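Local coordinates for protein Two-component system response regulator (Bacteroides fragilis, PDB 2QR3) that probably acts as a two-component response regulator that controls transcription, of which this chain is the N-terminal CheY-like signal receiver domain, at residues G14-V19 / V30-S35; K24-K29 / K115-L120; R97-K100 / D105-V108. One frame throughout, in Å; residues are numbered along the deposited sequence.

Contact 1 of 3, residues G14-V19 / V30-S35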
loop_
_atom_site.group_PDB
_atom_site.type_symbol
_atom_site.label_atom_id
_atom_site.label_comp_id
_atom_site.label_asym_id
_atom_site.label_seq_id
_atom_site.Cartn_x
_atom_site.Cartn_y
_atom_site.Cartn_z
ATOM N N GLY A 14 -11.571 6.517 -6.931
ATOM C CA GLY A 14 -11.085 6.476 -8.325
ATOM C C GLY A 14 -9.701 5.874 -8.400
ATOM O O GLY A 14 -9.354 5.191 -9.360
ATOM N N VAL A 15 -8.903 6.135 -7.362
ATOM C CA VAL A 15 -7.533 5.574 -7.316
ATOM C C VAL A 15 -7.671 4.065 -7.178
ATOM O O VAL A 15 -7.016 3.295 -7.905
ATOM C CB VAL A 15 -6.715 6.210 -6.167
ATOM C CG1 VAL A 15 -5.427 5.408 -5.857
ATOM C CG2 VAL A 15 -6.376 7.670 -6.501
ATOM N N LEU A 16 -8.582 3.634 -6.303
ATOM C CA LEU A 16 -8.852 2.197 -6.143
ATOM C C LEU A 16 -9.311 1.545 -7.448
ATOM O O LEU A 16 -8.809 0.494 -7.829
ATOM C CB LEU A 16 -9.911 1.987 -5.059
ATOM C CG LEU A 16 -9.492 2.463 -3.663
ATOM C CD1 LEU A 16 -10.637 2.178 -2.708
ATOM C CD2 LEU A 16 -8.185 1.725 -3.251
ATOM N N THR A 17 -10.251 2.181 -8.137
ATOM C CA THR A 17 -10.680 1.703 -9.456
ATOM C C THR A 17 -9.485 1.558 -10.407
ATOM O O THR A 17 -9.325 0.513 -11.047
ATOM C CB THR A 17 -11.774 2.641 -10.049
ATOM O OG1 THR A 17 -12.924 2.633 -9.189
ATOM C CG2 THR A 17 -12.207 2.232 -11.461
ATOM N N ALA A 18 -8.644 2.588 -10.482
ATOM C CA ALA A 18 -7.520 2.577 -11.424
ATOM C C ALA A 18 -6.508 1.509 -11.045
ATOM O O ALA A 18 -5.999 0.801 -11.884
ATOM C CB ALA A 18 -6.845 3.932 -11.475
ATOM N N VAL A 19 -6.176 1.412 -9.764
ATOM C CA VAL A 19 -5.077 0.530 -9.387
ATOM C C VAL A 19 -5.511 -0.923 -9.529
ATOM O O VAL A 19 -4.715 -1.781 -9.958
ATOM C CB VAL A 19 -4.561 0.871 -7.962
ATOM C CG1 VAL A 19 -3.528 -0.160 -7.502
ATOM C CG2 VAL A 19 -3.954 2.267 -7.958
ATOM N N VAL A 30 -6.710 -8.765 -5.752
ATOM C CA VAL A 30 -6.501 -7.364 -5.450
ATOM C C VAL A 30 -7.671 -6.935 -4.571
ATOM O O VAL A 30 -8.814 -6.911 -5.035
ATOM C CB VAL A 30 -6.442 -6.518 -6.725
ATOM C CG1 VAL A 30 -6.282 -5.063 -6.360
ATOM C CG2 VAL A 30 -5.266 -6.950 -7.627
ATOM N N ILE A 31 -7.377 -6.597 -3.322
ATOM C CA ILE A 31 -8.386 -6.125 -2.388
ATOM C C ILE A 31 -8.236 -4.611 -2.234
ATOM O O ILE A 31 -7.146 -4.126 -1.927
ATOM C CB ILE A 31 -8.236 -6.815 -1.032
ATOM C CG1 ILE A 31 -8.493 -8.314 -1.203
ATOM C CG2 ILE A 31 -9.191 -6.185 -0.024
ATOM C CD1 ILE A 31 -8.228 -9.154 0.031
ATOM N N THR A 32 -9.316 -3.873 -2.459
ATOM C CA THR A 32 -9.283 -2.415 -2.289
ATOM C C THR A 32 -10.220 -2.048 -1.161
ATOM O O THR A 32 -11.308 -2.649 -1.021
ATOM C CB THR A 32 -9.729 -1.678 -3.581
ATOM O OG1 THR A 32 -11.054 -2.111 -3.948
ATOM C CG2 THR A 32 -8.748 -1.978 -4.729
ATOM N N LEU A 33 -9.827 -1.076 -0.350
ATOM C CA LEU A 33 -10.692 -0.647 0.772
ATOM C C LEU A 33 -10.385 0.776 1.215
ATOM O O LEU A 33 -9.341 1.302 0.869
ATOM C CB LEU A 33 -10.544 -1.608 1.955
ATOM C CG LEU A 33 -9.141 -1.843 2.501
ATOM C CD1 LEU A 33 -8.836 -0.819 3.615
ATOM C CD2 LEU A 33 -9.084 -3.257 3.075
ATOM N N SER A 34 -11.297 1.379 1.979
ATOM C CA SER A 34 -11.099 2.721 2.505
ATOM C C SER A 34 -11.449 2.782 4.006
ATOM O O SER A 34 -11.519 3.863 4.601
ATOM C CB SER A 34 -11.988 3.694 1.712
ATOM O OG SER A 34 -11.687 3.612 0.318
ATOM N N SER A 35 -11.642 1.618 4.619
ATOM C CA SER A 35 -12.073 1.526 6.014
ATOM C C SER A 35 -11.028 0.893 6.938
ATOM O O SER A 35 -10.584 -0.204 6.662
ATOM C CB SER A 35 -13.356 0.670 6.070
ATOM O OG SER A 35 -13.524 0.115 7.370
#

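Contact 2 of 3, residues K24-K29 / K115-L120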
loop_
_atom_site.group_PDB
_atom_site.type_symbol
_atom_site.label_atom_id
_atom_site.label_comp_id
_atom_site.label_asym_id
_atom_site.label_seq_id
_atom_site.Cartn_x
_atom_site.Cartn_y
_atom_site.Cartn_z
ATOM N N LYS A 24 -4.843 -6.186 -11.406
ATOM C CA LYS A 24 -5.758 -7.356 -11.561
ATOM C C LYS A 24 -5.077 -8.573 -12.193
ATOM O O LYS A 24 -5.402 -9.725 -11.890
ATOM C CB LYS A 24 -6.903 -6.980 -12.535
ATOM C CG LYS A 24 -8.272 -6.669 -11.987
ATOM C CD LYS A 24 -9.231 -6.401 -13.195
ATOM C CE LYS A 24 -10.706 -6.212 -12.777
ATOM N NZ LYS A 24 -11.118 -4.770 -12.694
ATOM N N ASN A 25 -4.164 -8.318 -13.120
ATOM C CA ASN A 25 -3.640 -9.411 -13.930
ATOM C C ASN A 25 -2.248 -9.858 -13.563
ATOM O O ASN A 25 -1.630 -10.678 -14.268
ATOM C CB ASN A 25 -3.770 -9.082 -15.417
ATOM C CG ASN A 25 -4.953 -9.767 -16.021
ATOM O OD1 ASN A 25 -6.023 -9.164 -16.156
ATOM N ND2 ASN A 25 -4.810 -11.066 -16.292
ATOM N N HIS A 26 -1.766 -9.329 -12.441
ATOM C CA HIS A 26 -0.476 -9.702 -11.903
ATOM C C HIS A 26 -0.613 -10.435 -10.590
ATOM O O HIS A 26 -0.023 -11.508 -10.405
ATOM C CB HIS A 26 0.438 -8.483 -11.785
ATOM C CG HIS A 26 0.929 -8.002 -13.108
ATOM N ND1 HIS A 26 0.135 -7.276 -13.968
ATOM C CD2 HIS A 26 2.103 -8.201 -13.750
ATOM C CE1 HIS A 26 0.810 -7.022 -15.077
ATOM N NE2 HIS A 26 2.008 -7.570 -14.969
ATOM N N PHE A 27 -1.414 -9.885 -9.686
ATOM C CA PHE A 27 -1.618 -10.497 -8.386
ATOM C C PHE A 27 -2.803 -11.435 -8.457
ATOM O O PHE A 27 -3.722 -11.218 -9.248
ATOM C CB PHE A 27 -1.843 -9.420 -7.298
ATOM C CG PHE A 27 -0.615 -8.606 -6.991
ATOM C CD1 PHE A 27 0.189 -8.925 -5.915
ATOM C CD2 PHE A 27 -0.262 -7.523 -7.794
ATOM C CE1 PHE A 27 1.363 -8.155 -5.642
ATOM C CE2 PHE A 27 0.874 -6.768 -7.526
ATOM C CZ PHE A 27 1.684 -7.091 -6.446
ATOM N N SER A 28 -2.799 -12.463 -7.617
ATOM C CA SER A 28 -3.905 -13.434 -7.576
ATOM C C SER A 28 -5.202 -12.799 -7.103
ATOM O O SER A 28 -6.286 -13.180 -7.557
ATOM C CB SER A 28 -3.559 -14.614 -6.660
ATOM O OG SER A 28 -2.474 -15.328 -7.224
ATOM N N LYS A 29 -5.084 -11.835 -6.181
ATOM C CA LYS A 29 -6.248 -11.141 -5.646
ATOM C C LYS A 29 -5.847 -9.697 -5.360
ATOM O O LYS A 29 -4.780 -9.451 -4.787
ATOM C CB LYS A 29 -6.652 -11.806 -4.341
ATOM C CG LYS A 29 -8.023 -11.464 -3.803
ATOM C CD LYS A 29 -8.285 -12.430 -2.644
ATOM C CE LYS A 29 -9.717 -12.390 -2.162
ATOM N NZ LYS A 29 -9.938 -13.425 -1.084
ATOM N N LYS A 115 6.166 1.795 -13.411
ATOM C CA LYS A 115 6.863 2.012 -12.142
ATOM C C LYS A 115 6.029 1.552 -10.932
ATOM O O LYS A 115 6.559 0.952 -9.998
ATOM C CB LYS A 115 7.237 3.486 -11.978
ATOM C CG LYS A 115 8.435 3.735 -11.072
ATOM C CD LYS A 115 8.826 5.237 -10.995
ATOM C CE LYS A 115 10.144 5.422 -10.245
ATOM N NZ LYS A 115 10.600 6.862 -10.145
ATOM N N LEU A 116 4.727 1.821 -10.954
ATOM C CA LEU A 116 3.858 1.404 -9.853
ATOM C C LEU A 116 3.893 -0.103 -9.734
ATOM O O LEU A 116 4.107 -0.636 -8.651
ATOM C CB LEU A 116 2.408 1.902 -10.076
ATOM C CG LEU A 116 1.336 1.352 -9.161
ATOM C CD1 LEU A 116 1.544 1.761 -7.701
ATOM C CD2 LEU A 116 -0.055 1.788 -9.622
ATOM N N LEU A 117 3.705 -0.791 -10.852
ATOM C CA LEU A 117 3.679 -2.255 -10.829
ATOM C C LEU A 117 5.010 -2.788 -10.323
ATOM O O LEU A 117 5.052 -3.682 -9.466
ATOM C CB LEU A 117 3.352 -2.828 -12.211
ATOM C CG LEU A 117 3.402 -4.359 -12.365
ATOM C CD1 LEU A 117 2.485 -5.118 -11.372
ATOM C CD2 LEU A 117 3.080 -4.701 -13.828
ATOM N N GLU A 118 6.089 -2.238 -10.878
ATOM C CA GLU A 118 7.435 -2.706 -10.575
ATOM C C GLU A 118 7.806 -2.542 -9.126
ATOM O O GLU A 118 8.383 -3.458 -8.535
ATOM C CB GLU A 118 8.455 -2.043 -11.489
ATOM C CG GLU A 118 8.252 -2.545 -12.923
ATOM C CD GLU A 118 9.437 -2.293 -13.833
ATOM O OE1 GLU A 118 10.329 -1.487 -13.473
ATOM O OE2 GLU A 118 9.450 -2.910 -14.921
ATOM N N THR A 119 7.460 -1.390 -8.554
ATOM C CA THR A 119 7.689 -1.133 -7.114
ATOM C C THR A 119 6.958 -2.157 -6.274
ATOM O O THR A 119 7.514 -2.652 -5.293
ATOM C CB THR A 119 7.294 0.303 -6.736
ATOM O OG1 THR A 119 8.096 1.227 -7.498
ATOM C CG2 THR A 119 7.459 0.586 -5.236
ATOM N N LEU A 120 5.714 -2.474 -6.665
ATOM C CA LEU A 120 4.886 -3.386 -5.857
ATOM C C LEU A 120 5.390 -4.820 -6.001
ATOM O O LEU A 120 5.504 -5.525 -5.025
ATOM C CB LEU A 120 3.411 -3.298 -6.253
ATOM C CG LEU A 120 2.774 -1.981 -5.818
ATOM C CD1 LEU A 120 1.423 -1.762 -6.588
ATOM C CD2 LEU A 120 2.595 -1.919 -4.279
#

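Contact 3 of 3, residues R97-K100 / D105-V108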
loop_
_atom_site.group_PDB
_atom_site.type_symbol
_atom_site.label_atom_id
_atom_site.label_comp_id
_atom_site.label_asym_id
_atom_site.label_seq_id
_atom_site.Cartn_x
_atom_site.Cartn_y
_atom_site.Cartn_z
ATOM N N ARG A 97 10.110 10.313 5.348
ATOM C CA ARG A 97 10.059 9.969 6.778
ATOM C C ARG A 97 9.511 8.555 6.963
ATOM O O ARG A 97 9.999 7.806 7.817
ATOM C CB ARG A 97 9.217 10.988 7.545
ATOM C CG ARG A 97 9.090 10.710 9.024
ATOM C CD ARG A 97 8.357 11.875 9.661
ATOM N NE ARG A 97 7.619 11.416 10.828
ATOM C CZ ARG A 97 6.761 12.168 11.513
ATOM N NH1 ARG A 97 6.546 13.433 11.154
ATOM N NH2 ARG A 97 6.127 11.646 12.561
ATOM N N GLY A 98 8.521 8.185 6.145
ATOM C CA GLY A 98 8.008 6.795 6.145
ATOM C C GLY A 98 9.090 5.739 5.941
ATOM O O GLY A 98 9.117 4.726 6.661
ATOM N N ILE A 99 9.964 5.951 4.952
ATOM C CA ILE A 99 11.090 5.042 4.700
ATOM C C ILE A 99 11.935 4.949 5.984
ATOM O O ILE A 99 12.354 3.866 6.432
ATOM C CB ILE A 99 11.987 5.524 3.521
ATOM C CG1 ILE A 99 11.158 5.584 2.213
ATOM C CG2 ILE A 99 13.267 4.648 3.415
ATOM C CD1 ILE A 99 10.383 4.287 1.880
ATOM N N LYS A 100 12.218 6.100 6.565
ATOM C CA LYS A 100 13.006 6.114 7.829
ATOM C C LYS A 100 12.333 5.288 8.919
ATOM O O LYS A 100 13.011 4.684 9.771
ATOM C CB LYS A 100 13.174 7.541 8.335
ATOM C CG LYS A 100 14.107 8.350 7.462
ATOM C CD LYS A 100 14.045 9.824 7.838
ATOM C CE LYS A 100 14.866 10.605 6.831
ATOM N NZ LYS A 100 14.924 12.058 7.224
ATOM N N ASP A 105 8.922 0.991 0.580
ATOM C CA ASP A 105 9.162 1.818 -0.584
ATOM C C ASP A 105 8.040 2.847 -0.648
ATOM O O ASP A 105 7.139 2.838 0.194
ATOM C CB ASP A 105 9.146 0.981 -1.880
ATOM C CG ASP A 105 10.129 1.505 -2.942
ATOM O OD1 ASP A 105 10.469 2.714 -2.947
ATOM O OD2 ASP A 105 10.549 0.682 -3.790
ATOM N N PHE A 106 8.126 3.736 -1.624
ATOM C CA PHE A 106 6.982 4.606 -1.925
ATOM C C PHE A 106 6.849 4.862 -3.411
ATOM O O PHE A 106 7.821 4.707 -4.185
ATOM C CB PHE A 106 6.982 5.914 -1.088
ATOM C CG PHE A 106 8.112 6.887 -1.417
ATOM C CD1 PHE A 106 9.214 6.989 -0.535
ATOM C CD2 PHE A 106 8.045 7.746 -2.497
ATOM C CE1 PHE A 106 10.249 7.908 -0.767
ATOM C CE2 PHE A 106 9.093 8.673 -2.761
ATOM C CZ PHE A 106 10.204 8.730 -1.887
ATOM N N VAL A 107 5.627 5.211 -3.817
ATOM C CA VAL A 107 5.293 5.520 -5.202
ATOM C C VAL A 107 4.601 6.881 -5.161
ATOM O O VAL A 107 3.758 7.115 -4.330
ATOM C CB VAL A 107 4.305 4.473 -5.796
ATOM C CG1 VAL A 107 3.959 4.830 -7.283
ATOM C CG2 VAL A 107 4.907 3.067 -5.701
ATOM N N VAL A 108 5.004 7.796 -6.034
ATOM C CA VAL A 108 4.425 9.146 -5.999
ATOM C C VAL A 108 3.227 9.192 -6.943
ATOM O O VAL A 108 3.221 8.494 -7.949
ATOM C CB VAL A 108 5.473 10.201 -6.390
ATOM C CG1 VAL A 108 4.845 11.568 -6.409
ATOM C CG2 VAL A 108 6.626 10.209 -5.370
#

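Contact 1 of 3, residues G14-V19 / V30-S35
Leu-16 lies against Thr-32 where the first helix of the CheY-like receiver fold, 13-23, packs on the edge strand 29-33. Strand 5-9, this helix and strand 29-33 form a beta-alpha-beta unit, so the contact closes the crossover onto the sheet. No hydrogen bond spans the two segments.

The apolar part is the meeting of Leu-16 with Thr-32. Their side chains slide past each other in opposite directions: CD2 of Leu-16 comes to 3.8 Å from CB of Thr-32, while CG2 of Thr-32 lies 4.0 Å from the same CD2. In Thr-32, CG2 is anti to the carbonyl carbon and OG1 stands between N and C (chi1 57°), which leaves the methyl to meet the leucine. A threonine suits this place, since its branched CB favours strand conformation, CG2 adds apolar surface against Leu-16 and the hydroxyl suits a partly exposed position. The buried leucine also touches Ile-8 of the adjacent strand 5-9.

The other branch of Leu-16 meets polar atoms. CD1 lies 3.9 Å from the backbone O of Leu-33, at the end of the strand. Ser-34 turns its hydroxyl to the backbone O of Asp-10, a hydrogen bond that links the residues following strands 29-33 and 5-9 and satisfies OG. Against that hydroxyl rests the leucine methyl, with CD1 of Leu-16 3.5 Å from OG of Ser-34.

Contact 2 of 3, residues K24-K29 / K115-L120
His-26 and Leu-117 meet with the leucine's CD2 methyl over one face of the imidazole, a CH-pi contact. CD2 of Leu-117 is 3.5 Å from the centroid of the His-26 ring and 21° off its normal, displaced toward the rim, where it comes within 3.3 Å of NE2 of His-26. The second methyl reaches the root of the ring: CD1 of Leu-117 is 3.7 Å from CG of His-26. With CG anti to the backbone N (chi1 175°), the fork of Leu-117 extends from helix 113-124 toward the loop that follows helix 13-23.

The neighbouring Phe-27 packs more loosely. Its ring approaches the helix obliquely, with CZ of Phe-27 4.2 Å from CB of Leu-120 and CE2 of Phe-27 4.5 Å from CD1 of Leu-117. Yet this is the buried side: Phe-27 and Leu-120 both touch Ile-6 of strand 5-9, and the two leucines also rest on Leu-23 of helix 13-23. A large apolar ring suits this buried position beside Leu-3 and Ile-6.

His-26, by contrast, lies on the exposed side, where a ring with polar nitrogens can tolerate solvent while offering a flat face to leucine. With no hydrogen bond between the segments, the loop after helix 13-23 and the last helix are joined here by dispersion and the hydrophobic effect, whose demands on direction are weaker than those of polar bonds.

Contact 3 of 3, residues R97-K100 / D105-V108
Ile-99 contributes more buried surface to this contact than any other residue, reaching from the last turn of helix 92-100 to strand 105-109. Its CG1 meets the edge of the Phe-106 ring, near the ring plane, 3.6 Å from CD1 of Phe-106. The two side chains cross at about a right angle. Beyond CG1 the chain bends (chi2 -52°), bringing the terminal methyl over the strand backbone, where CD1 of Ile-99 lies 3.7 Å from CA of Asp-105.

The ring of Phe-106 also touches Ala-95 and Val-96 of the same helix and Leu-85 of the adjacent strand. Strand 83-88, helix 92-100 and strand 105-109 make a beta-alpha-beta unit at one edge of the parallel sheet. Where this crossover returns to the sheet, an aromatic facing the helix fits well, as does an isoleucine whose long CG1-CD1 arm can reach both the ring edge and the backbone.

Asp-105 offers the methyl its backbone, its CB directed away from the helix. The carboxylate turns back on the strand instead: OD1 of Asp-105 accepts a bent hydrogen bond of 2.9 Å from N of Phe-106 (142° at the hydrogen), and the donor reaches OD1 on its anti side, 26° out of the carboxylate plane.

In the fold
Contacts 1 and 3 belong to two beta-alpha-beta units at opposite edges of one five-stranded parallel sheet (order 2-1-3-4-5), their centres about 19 Å apart and without touching. Along the chain contacts 1 and 2 alternate, 24-29 falling between 14-19 and 30-35; contact 3 lies between the two segments of contact 2, which brings helix 113-124 back to the loop after helix 13-23. Contact 2 touches both others: contact 1 through Lys-24 with Val-30 and Leu-116 with Val-19, contact 3 through Thr-119, which packs on Asp-105 and Val-107. The three thus lie at both edge strands and along helix 113-124 of the receiver domain, whose predicted phosphorylation site, Asp-54, ends the middle strand 48-54.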